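Local coordinates for uncharacterized protein (Acinetobacter baumannii, PDB 5D66), which is of unknown function but folds as an ankyrin repeat domain, a stack of paired helices that in relatives commonly serves protein-protein recognition, at residues A[83-86]-A[87-91]; A[154-157]-A[158-162]; A[138-141]-A[142-146]. All coordinates share one frame; numbering follows the deposited sequence. Where two conformers were deposited one is given.

In the fold
All three contacts are local, each made along one helix between residues three to five apart, so none closes a long loop and none nests in or crosses another. From the N terminus, contact 1 comes first, in helix 82-90, beside helices 49-57, 72-79 and 115-124. Contact 3 follows in helix 138-144, on the other side of the chain's centre, with about 25 Å between the two contact centres. Contact 2 comes last, in helix 150-162, the next helix along. Contacts 2 and 3 touch, their centres about 12 Å apart, and make one packed helix pair, while contact 1 belongs to an earlier part of the ankyrin stack.

Contact 1 of 3, residues A[83-86]-A[87-91]; sequences KILR and MTLMH
The flat peptide group of L85 meets two donors at its carbonyl oxygen. L89 N comes in close to the C=O direction, with 2.9 Å to L85 O. T88 OG1 approaches from the flank, 2.8 Å from the same L85 O, with a C=O...OG1 angle of 125° and a tilt of 17° out of the carbonyl plane. Further along, the ring of H91 has M87 O in plane at its edge.

The T88 rotamer explains its bond. With chi1 at 76°, OG1 sits between the backbone N and the carbonyl carbon and reaches back one turn, while CG2 rests against the preceding carbonyl, 3.4 Å from I84 O. The methyl L85 CD1 lies 3.8 Å from T88 OG1, an apolar neighbour of the hydroxyl. L89 passes over L85 at a slant: L89 CG lies 3.4 Å from L85 O, and L89 CD1 is 4.1 Å from L85 CG. On another side of the helix the selenomethionine M87 runs back extended along the previous turn, its CG 3.3 Å from K83 O.

Around this helix, L85 and T88 meet Y73 of helix 72-79, and L85 and L89 press on helix 115-124. M87 and K83 face I49 of helix 49-57. The chemistry implies that the buried threonine satisfies its hydroxyl within its own helix, by donating to L85 O, which leaves its methyl CG2 to pack, probably, against the apolar surroundings where the helix meets Y73 and the loop residues V62 and A93.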
ATOM      1  N   LYS A  83      -0.917   9.384  -6.151  1.00  7.26           N
ATOM      2  CA  LYS A  83      -2.090   9.970  -6.798  1.00  7.19           C
ATOM      3  C   LYS A  83      -3.192   8.898  -6.979  1.00  6.86           C
ATOM      4  O   LYS A  83      -4.347   9.114  -6.633  1.00  7.44           O
ATOM      5  CB  LYS A  83      -1.724  10.637  -8.144  1.00  9.00           C
ATOM      6  CG  LYS A  83      -0.859  11.874  -7.876  1.00 12.26           C
ATOM      7  CD  LYS A  83      -0.370  12.495  -9.128  1.00 18.26           C
ATOM      8  CE  LYS A  83       0.245  13.843  -8.882  1.00 24.95           C
ATOM      9  NZ  LYS A  83       0.593  14.447 -10.171  1.00 32.24           N
ATOM     10  N   ILE A  84      -2.820   7.719  -7.459  1.00  6.06           N
ATOM     11  CA  ILE A  84      -3.792   6.630  -7.601  1.00  5.74           C
ATOM     12  C   ILE A  84      -4.262   6.206  -6.217  1.00  5.43           C
ATOM     13  O   ILE A  84      -5.461   5.975  -6.026  1.00  5.60           O
ATOM     14  CB  ILE A  84      -3.226   5.476  -8.407  1.00  5.75           C
ATOM     15  CG1 ILE A  84      -3.009   5.893  -9.866  1.00  6.75           C
ATOM     16  CG2 ILE A  84      -4.197   4.288  -8.363  1.00  5.89           C
ATOM     17  CD1 ILE A  84      -2.372   4.846 -10.741  1.00  7.55           C
ATOM     18  N   LEU A  85      -3.340   6.073  -5.266  1.00  5.30           N
ATOM     19  CA  LEU A  85      -3.765   5.669  -3.931  1.00  5.29           C
ATOM     20  C   LEU A  85      -4.860   6.598  -3.368  1.00  5.28           C
ATOM     21  O   LEU A  85      -5.864   6.116  -2.824  1.00  5.25           O
ATOM     22  CB  LEU A  85      -2.573   5.632  -2.987  1.00  5.60           C
ATOM     23  CG  LEU A  85      -2.903   5.309  -1.558  1.00  5.97           C
ATOM     24  CD1 LEU A  85      -3.434   3.854  -1.446  1.00  7.10           C
ATOM     25  CD2 LEU A  85      -1.745   5.498  -0.645  1.00  6.60           C
ATOM     26  N   ARG A  86      -4.654   7.916  -3.486  0.70  5.59           N
ATOM     27  CA  ARG A  86      -5.635   8.866  -2.978  0.70  6.36           C
ATOM     28  C   ARG A  86      -6.998   8.647  -3.653  0.70  6.14           C
ATOM     29  O   ARG A  86      -8.018   8.749  -2.994  0.70  7.44           O
ATOM     30  CB  ARG A  86      -5.155  10.260  -3.099  0.70  7.61           C
ATOM     31  CG  ARG A  86      -4.024  10.583  -2.199  0.70  8.65           C
ATOM     32  CD  ARG A  86      -3.720  12.086  -2.266  0.70 13.66           C
ATOM     33  NE  ARG A  86      -2.360  12.467  -1.870  0.70 16.84           N
ATOM     34  CZ  ARG A  86      -1.878  12.444  -0.621  0.70 21.23           C
ATOM     35  NH1 ARG A  86      -2.625  12.065   0.420  0.70 24.87           N
ATOM     36  NH2 ARG A  86      -0.626  12.836  -0.389  0.70 24.41           N
HETATM   37  N   MSE A  87      -6.993   8.367  -4.946  1.00  6.17           N
HETATM   38  CA  MSE A  87      -8.244   8.058  -5.637  1.00  6.17           C
HETATM   39  C   MSE A  87      -8.914   6.848  -5.025  1.00  5.08           C
HETATM   40  O   MSE A  87     -10.153   6.819  -4.794  1.00  6.54           O
HETATM   41  CB  MSE A  87      -8.040   7.819  -7.119  1.00  7.86           C
HETATM   42  CG  MSE A  87      -7.407   8.877  -7.895  1.00 10.13           C
HETATM   43 SE   MSE A  87      -6.979   8.196  -9.685  0.75 11.14          SE
HETATM   44  CE  MSE A  87      -5.674   9.548 -10.089  1.00 18.50           C
ATOM     45  N   THR A  88      -8.146   5.796  -4.780  1.00  5.19           N
ATOM     46  CA  THR A  88      -8.730   4.597  -4.183  1.00  5.32           C
ATOM     47  C   THR A  88      -9.328   4.852  -2.792  1.00  5.50           C
ATOM     48  O   THR A  88     -10.357   4.265  -2.437  1.00  6.04           O
ATOM     49  CB  THR A  88      -7.784   3.376  -4.201  1.00  5.55           C
ATOM     50  OG1 THR A  88      -6.779   3.466  -3.205  1.00  5.78           O
ATOM     51  CG2 THR A  88      -7.173   3.086  -5.522  1.00  6.13           C
ATOM     52  N   LEU A  89      -8.638   5.682  -2.009  1.00  5.73           N
ATOM     53  CA  LEU A  89      -9.107   6.005  -0.681  1.00  6.50           C
ATOM     54  C   LEU A  89     -10.436   6.765  -0.645  1.00  6.74           C
ATOM     55  O   LEU A  89     -11.165   6.694   0.300  1.00  8.17           O
ATOM     56  CB  LEU A  89      -8.012   6.740   0.115  1.00  6.23           C
ATOM     57  CG  LEU A  89      -6.753   5.945   0.421  1.00  5.57           C
ATOM     58  CD1 LEU A  89      -5.674   6.860   0.992  1.00  6.95           C
ATOM     59  CD2 LEU A  89      -7.047   4.882   1.408  1.00  6.47           C
HETATM   60  N   MSE A  90     -10.721   7.467  -1.737  1.00  6.97           N
HETATM   61  CA  MSE A  90     -11.968   8.221  -1.923  0.60  6.98           C
HETATM   62  C   MSE A  90     -13.070   7.342  -2.550  1.00  7.26           C
HETATM   63  O   MSE A  90     -14.220   7.801  -2.623  1.00  8.33           O
HETATM   64  CB  MSE A  90     -11.704   9.440  -2.812  0.60  8.49           C
HETATM   65  CG  MSE A  90     -10.970  10.543  -2.108  0.60 13.68           C
HETATM   66 SE   MSE A  90     -11.879  11.235  -0.535  0.40 19.50          SE
HETATM   67  CE  MSE A  90     -13.606  11.469  -1.161  0.60 18.58           C
ATOM     68  N   HIS A  91     -12.716   6.126  -3.014  1.00  6.20           N
ATOM     69  CA  HIS A  91     -13.625   5.286  -3.785  1.00  5.72           C
ATOM     70  C   HIS A  91     -13.593   3.867  -3.315  1.00  6.38           C
ATOM     71  O   HIS A  91     -13.585   2.927  -4.095  1.00  8.69           O
ATOM     72  CB  HIS A  91     -13.296   5.359  -5.259  1.00  6.18           C
ATOM     73  CG  HIS A  91     -13.586   6.702  -5.850  1.00  7.69           C
ATOM     74  ND1 HIS A  91     -14.852   7.134  -6.204  1.00  9.52           N
ATOM     75  CD2 HIS A  91     -12.776   7.776  -5.990  1.00  7.99           C
ATOM     76  CE1 HIS A  91     -14.767   8.388  -6.613  1.00 11.43           C
ATOM     77  NE2 HIS A  91     -13.535   8.796  -6.484  1.00 11.98           N
TER

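Contact 2 of 3, residues A[154-157]-A[158-162]; sequences QIVA and LLLKA
V156 and L160 are brought together by complementary first torsions: V156 places CG1 opposite its backbone N (chi1 169°), while L160 turns CG opposite its carbonyl carbon (chi1 -67°). The two side chains then lie alongside one another, pointing the same way, and V156 CG1 meets L160 CD1 at 3.7 Å. I155 and L159 repeat the scheme on the next ridge of the helix, where the branch methyl I155 CG2 rests 3.9 Å from L159 CD1.

Each leucine also leans over the carbonyl one turn back. L160 CG is 3.3 Å from V156 O, and L158 CG sits equally close to Q154 O, so hydrocarbon flanks the oxygens that the backbone already uses. Those bonds form an unbroken alpha-helical run from L158 N to K161 N; the one from L159 N to I155 O measures 2.9 Å and is nearly straight, at 165° at the hydrogen. K161 takes a different course, its CB against A157 O and its chain bending away from the contact.

Both apolar rows pack on helix 138-144. I155 meets it at A142 and L159 at A138, while V156 and L160 share L139 and also touch helix 186-194, V156 reaching I188 and L160 reaching L191 and L192. L158 faces R119 and I122 of helix 115-124, so helix 150-162 is wedged among three helices of the ankyrin stack.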
ATOM      1  N   GLN A 154      11.618   9.072   9.995  0.70  5.56           N
ATOM      2  CA  GLN A 154      10.378   9.861   9.847  0.70  5.59           C
ATOM      3  C   GLN A 154       9.175   8.903   9.931  0.70  5.30           C
ATOM      4  O   GLN A 154       8.186   9.212  10.612  0.70  5.55           O
ATOM      5  CB  GLN A 154      10.392  10.631   8.532  0.70  5.77           C
ATOM      6  CG  GLN A 154      11.432  11.708   8.567  0.70  6.53           C
ATOM      7  CD  GLN A 154      11.826  12.244   7.199  0.70  7.09           C
ATOM      8  OE1 GLN A 154      11.210  11.902   6.192  0.70 10.19           O
ATOM      9  NE2 GLN A 154      12.804  13.129   7.175  0.70  9.61           N
ATOM     10  N   ILE A 155       9.276   7.736   9.305  1.00  5.07           N
ATOM     11  CA  ILE A 155       8.183   6.746   9.313  1.00  4.80           C
ATOM     12  C   ILE A 155       7.999   6.176  10.705  1.00  4.83           C
ATOM     13  O   ILE A 155       6.860   6.008  11.171  1.00  4.92           O
ATOM     14  CB  ILE A 155       8.460   5.680   8.265  1.00  5.40           C
ATOM     15  CG1 ILE A 155       8.154   6.253   6.871  1.00  5.45           C
ATOM     16  CG2 ILE A 155       7.686   4.398   8.521  1.00  5.04           C
ATOM     17  CD1 ILE A 155       8.761   5.548   5.736  1.00  6.52           C
ATOM     18  N   VAL A 156       9.095   5.804  11.392  1.00  4.93           N
ATOM     19  CA  VAL A 156       8.986   5.402  12.805  1.00  4.96           C
ATOM     20  C   VAL A 156       8.247   6.455  13.631  1.00  4.58           C
ATOM     21  O   VAL A 156       7.349   6.149  14.422  1.00  5.28           O
ATOM     22  CB  VAL A 156      10.329   5.005  13.365  1.00  5.47           C
ATOM     23  CG1 VAL A 156      10.285   4.850  14.889  1.00  5.84           C
ATOM     24  CG2 VAL A 156      10.843   3.723  12.709  1.00  5.73           C
ATOM     25  N   ALA A 157       8.695   7.716  13.492  1.00  4.66           N
ATOM     26  CA  ALA A 157       8.073   8.774  14.251  1.00  5.05           C
ATOM     27  C   ALA A 157       6.584   8.890  13.968  1.00  4.87           C
ATOM     28  O   ALA A 157       5.783   9.107  14.871  1.00  5.91           O
ATOM     29  CB  ALA A 157       8.805  10.062  14.067  1.00  5.96           C
ATOM     30  N   LEU A 158       6.219   8.805  12.690  1.00  4.91           N
ATOM     31  CA  LEU A 158       4.793   8.896  12.295  1.00  4.92           C
ATOM     32  C   LEU A 158       3.997   7.783  12.905  1.00  4.66           C
ATOM     33  O   LEU A 158       2.902   7.994  13.447  1.00  5.57           O
ATOM     34  CB  LEU A 158       4.623   8.812  10.763  1.00  5.39           C
ATOM     35  CG  LEU A 158       5.066  10.031   9.958  1.00  6.27           C
ATOM     36  CD1 LEU A 158       4.914   9.718   8.460  1.00  7.41           C
ATOM     37  CD2 LEU A 158       4.282  11.228  10.290  1.00 10.35           C
ATOM     38  N   LEU A 159       4.500   6.581  12.821  1.00  4.25           N
ATOM     39  CA  LEU A 159       3.776   5.381  13.355  1.00  4.69           C
ATOM     40  C   LEU A 159       3.560   5.511  14.852  1.00  4.32           C
ATOM     41  O   LEU A 159       2.507   5.244  15.384  1.00  5.26           O
ATOM     42  CB  LEU A 159       4.503   4.089  13.034  1.00  5.04           C
ATOM     43  CG  LEU A 159       4.448   3.729  11.519  1.00  4.92           C
ATOM     44  CD1 LEU A 159       5.535   2.660  11.241  1.00  5.02           C
ATOM     45  CD2 LEU A 159       3.104   3.170  11.100  1.00  6.42           C
ATOM     46  N   LEU A 160       4.638   5.889  15.553  1.00  5.06           N
ATOM     47  CA  LEU A 160       4.571   5.990  17.013  1.00  5.03           C
ATOM     48  C   LEU A 160       3.630   7.118  17.433  1.00  5.22           C
ATOM     49  O   LEU A 160       2.792   6.942  18.335  1.00  6.33           O
ATOM     50  CB  LEU A 160       5.945   6.161  17.610  1.00  5.65           C
ATOM     51  CG  LEU A 160       6.873   4.957  17.461  1.00  5.56           C
ATOM     52  CD1 LEU A 160       8.280   5.365  17.943  1.00  6.65           C
ATOM     53  CD2 LEU A 160       6.377   3.772  18.207  1.00  5.98           C
ATOM     54  N   LYS A 161       3.695   8.277  16.792  1.00  5.34           N
ATOM     55  CA  LYS A 161       2.825   9.385  17.188  1.00  6.13           C
ATOM     56  C   LYS A 161       1.369   9.015  16.918  1.00  5.87           C
ATOM     57  O   LYS A 161       0.454   9.407  17.684  1.00  6.74           O
ATOM     58  CB  LYS A 161       3.184  10.654  16.424  1.00  6.51           C
ATOM     59  CG  LYS A 161       2.292  11.869  16.668  1.00  8.36           C
ATOM     60  CD  LYS A 161       2.264  12.258  18.142  1.00  9.59           C
ATOM     61  CE  LYS A 161       1.644  13.543  18.390  1.00 11.39           C
ATOM     62  NZ  LYS A 161       0.183  13.502  18.097  1.00 13.98           N
ATOM     63  N   ALA A 162       1.104   8.245  15.865  1.00  5.42           N
ATOM     64  CA  ALA A 162      -0.241   7.810  15.531  1.00  6.15           C
ATOM     65  C   ALA A 162      -0.785   6.792  16.502  1.00  5.83           C
ATOM     66  O   ALA A 162      -1.970   6.547  16.447  1.00  8.71           O
ATOM     67  CB  ALA A 162      -0.283   7.293  14.117  1.00  7.28           C
TER

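Contact 3 of 3, residues A[138-141]-A[142-146]; sequences ALLE and AIILG
The short helix 138-144 of the ankyrin stack carries L139 beside I143, one turn apart and pointing the same way, with L139 CD1 4.1 Å from I143 CD1. L139 has its CG opposite the backbone N (chi1 -178°), which swings its end toward the second turn. I143 CG1 lies 3.3 Å from L139 O, and I144 CG1 covers L140 O in the same manner. L140 O takes I144 N at 2.8 Å, almost straight at 175°, and a second, weak bond from I143 N.

T137 to L140 read T-A-L-L, in the place of the T-P-L-H signature of ankyrin repeats, and T137 OG1 accepts a hydrogen bond from L140 N at the start of the helix. Toward its end, E141 runs extended alongside L145, with E141 OE1 3.7 Å from L145 CD1. E141 is a buried residue: N132 ND2 hydrogen-bonds to its OE2, W136 packs on both E141 and L145, and OE1 lies close to OE1 of E111, a pairing of like charges that could raise the pKa of one of the two acids. L140, I143 and I144 all touch H179 of helix 176-183.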
ATOM      1  N   ALA A 138       4.151  -2.698  10.456  1.00  4.72           N
ATOM      2  CA  ALA A 138       4.783  -1.596   9.748  1.00  4.74           C
ATOM      3  C   ALA A 138       6.035  -1.104  10.511  1.00  4.41           C
ATOM      4  O   ALA A 138       7.021  -0.846   9.890  1.00  4.70           O
ATOM      5  CB  ALA A 138       3.790  -0.491   9.526  1.00  4.91           C
ATOM      6  N   LEU A 139       5.899  -0.941  11.831  1.00  4.47           N
ATOM      7  CA  LEU A 139       6.997  -0.513  12.661  1.00  4.65           C
ATOM      8  C   LEU A 139       8.198  -1.470  12.541  1.00  4.47           C
ATOM      9  O   LEU A 139       9.345  -1.022  12.349  1.00  4.87           O
ATOM     10  CB  LEU A 139       6.548  -0.362  14.105  1.00  5.52           C
ATOM     11  CG  LEU A 139       7.583   0.121  15.114  1.00  5.72           C
ATOM     12  CD1 LEU A 139       8.119   1.467  14.790  1.00  7.64           C
ATOM     13  CD2 LEU A 139       6.985   0.099  16.490  1.00  6.61           C
ATOM     14  N   LEU A 140       7.959  -2.748  12.686  1.00  4.69           N
ATOM     15  CA  LEU A 140       9.039  -3.729  12.591  1.00  5.28           C
ATOM     16  C   LEU A 140       9.696  -3.668  11.240  1.00  5.42           C
ATOM     17  O   LEU A 140      10.938  -3.689  11.139  1.00  5.97           O
ATOM     18  CB  LEU A 140       8.567  -5.121  12.942  1.00  5.33           C
ATOM     19  CG  LEU A 140       8.331  -5.367  14.420  1.00  6.28           C
ATOM     20  CD1 LEU A 140       7.452  -6.570  14.663  1.00  6.77           C
ATOM     21  CD2 LEU A 140       9.646  -5.578  15.152  1.00  7.11           C
ATOM     22  N   GLU A 141       8.914  -3.653  10.162  1.00  5.13           N
ATOM     23  CA  GLU A 141       9.552  -3.572   8.833  1.00  6.06           C
ATOM     24  C   GLU A 141      10.335  -2.294   8.631  1.00  5.56           C
ATOM     25  O   GLU A 141      11.396  -2.334   8.009  1.00  6.18           O
ATOM     26  CB  GLU A 141       8.530  -3.768   7.720  1.00  6.11           C
ATOM     27  CG  GLU A 141       7.947  -5.174   7.692  1.00  6.49           C
ATOM     28  CD  GLU A 141       7.532  -5.685   6.311  1.00  8.45           C
ATOM     29  OE1 GLU A 141       7.855  -5.090   5.336  1.00 12.67           O
ATOM     30  OE2 GLU A 141       6.897  -6.746   6.234  1.00 10.35           O
ATOM     31  N   ALA A 142       9.828  -1.165   9.099  1.00  5.76           N
ATOM     32  CA  ALA A 142      10.576   0.068   8.920  1.00  5.78           C
ATOM     33  C   ALA A 142      11.949   0.007   9.585  1.00  5.88           C
ATOM     34  O   ALA A 142      12.927   0.571   9.081  1.00  8.02           O
ATOM     35  CB  ALA A 142       9.788   1.219   9.480  1.00  5.92           C
ATOM     36  N   ILE A 143      12.067  -0.763  10.681  1.00  5.31           N
ATOM     37  CA  ILE A 143      13.323  -0.889  11.404  1.00  5.48           C
ATOM     38  C   ILE A 143      14.191  -1.941  10.735  1.00  6.04           C
ATOM     39  O   ILE A 143      15.371  -1.638  10.426  1.00  7.22           O
ATOM     40  CB  ILE A 143      13.052  -1.255  12.877  1.00  5.11           C
ATOM     41  CG1 ILE A 143      12.293  -0.111  13.598  1.00  5.64           C
ATOM     42  CG2 ILE A 143      14.375  -1.535  13.614  1.00  6.44           C
ATOM     43  CD1 ILE A 143      11.748  -0.428  14.889  1.00  7.05           C
ATOM     44  N   ILE A 144      13.658  -3.137  10.559  1.00  6.08           N
ATOM     45  CA  ILE A 144      14.452  -4.272  10.064  1.00  6.04           C
ATOM     46  C   ILE A 144      14.873  -4.121   8.612  1.00  6.20           C
ATOM     47  O   ILE A 144      15.977  -4.495   8.245  1.00  7.32           O
ATOM     48  CB  ILE A 144      13.609  -5.562  10.221  1.00  6.56           C
ATOM     49  CG1 ILE A 144      13.366  -5.861  11.713  1.00  7.72           C
ATOM     50  CG2 ILE A 144      14.263  -6.727   9.530  1.00  7.34           C
ATOM     51  CD1 ILE A 144      12.320  -6.928  11.996  1.00  7.97           C
ATOM     52  N   LEU A 145      13.984  -3.581   7.782  1.00  5.85           N
ATOM     53  CA  LEU A 145      14.196  -3.494   6.347  1.00  6.00           C
ATOM     54  C   LEU A 145      14.589  -2.104   5.847  1.00  6.57           C
ATOM     55  O   LEU A 145      14.861  -1.922   4.666  1.00  7.82           O
ATOM     56  CB  LEU A 145      12.992  -4.091   5.602  1.00  6.76           C
ATOM     57  CG  LEU A 145      12.734  -5.537   5.928  1.00  8.80           C
ATOM     58  CD1 LEU A 145      11.418  -5.975   5.293  1.00 10.25           C
ATOM     59  CD2 LEU A 145      13.888  -6.470   5.492  1.00  9.74           C
ATOM     60  N   GLY A 146      14.600  -1.111   6.733  1.00  7.52           N
ATOM     61  CA  GLY A 146      15.087   0.201   6.416  1.00  7.54           C
ATOM     62  C   GLY A 146      16.585   0.266   6.687  1.00  7.67           C
ATOM     63  O   GLY A 146      17.205  -0.732   7.071  1.00 10.92           O
TER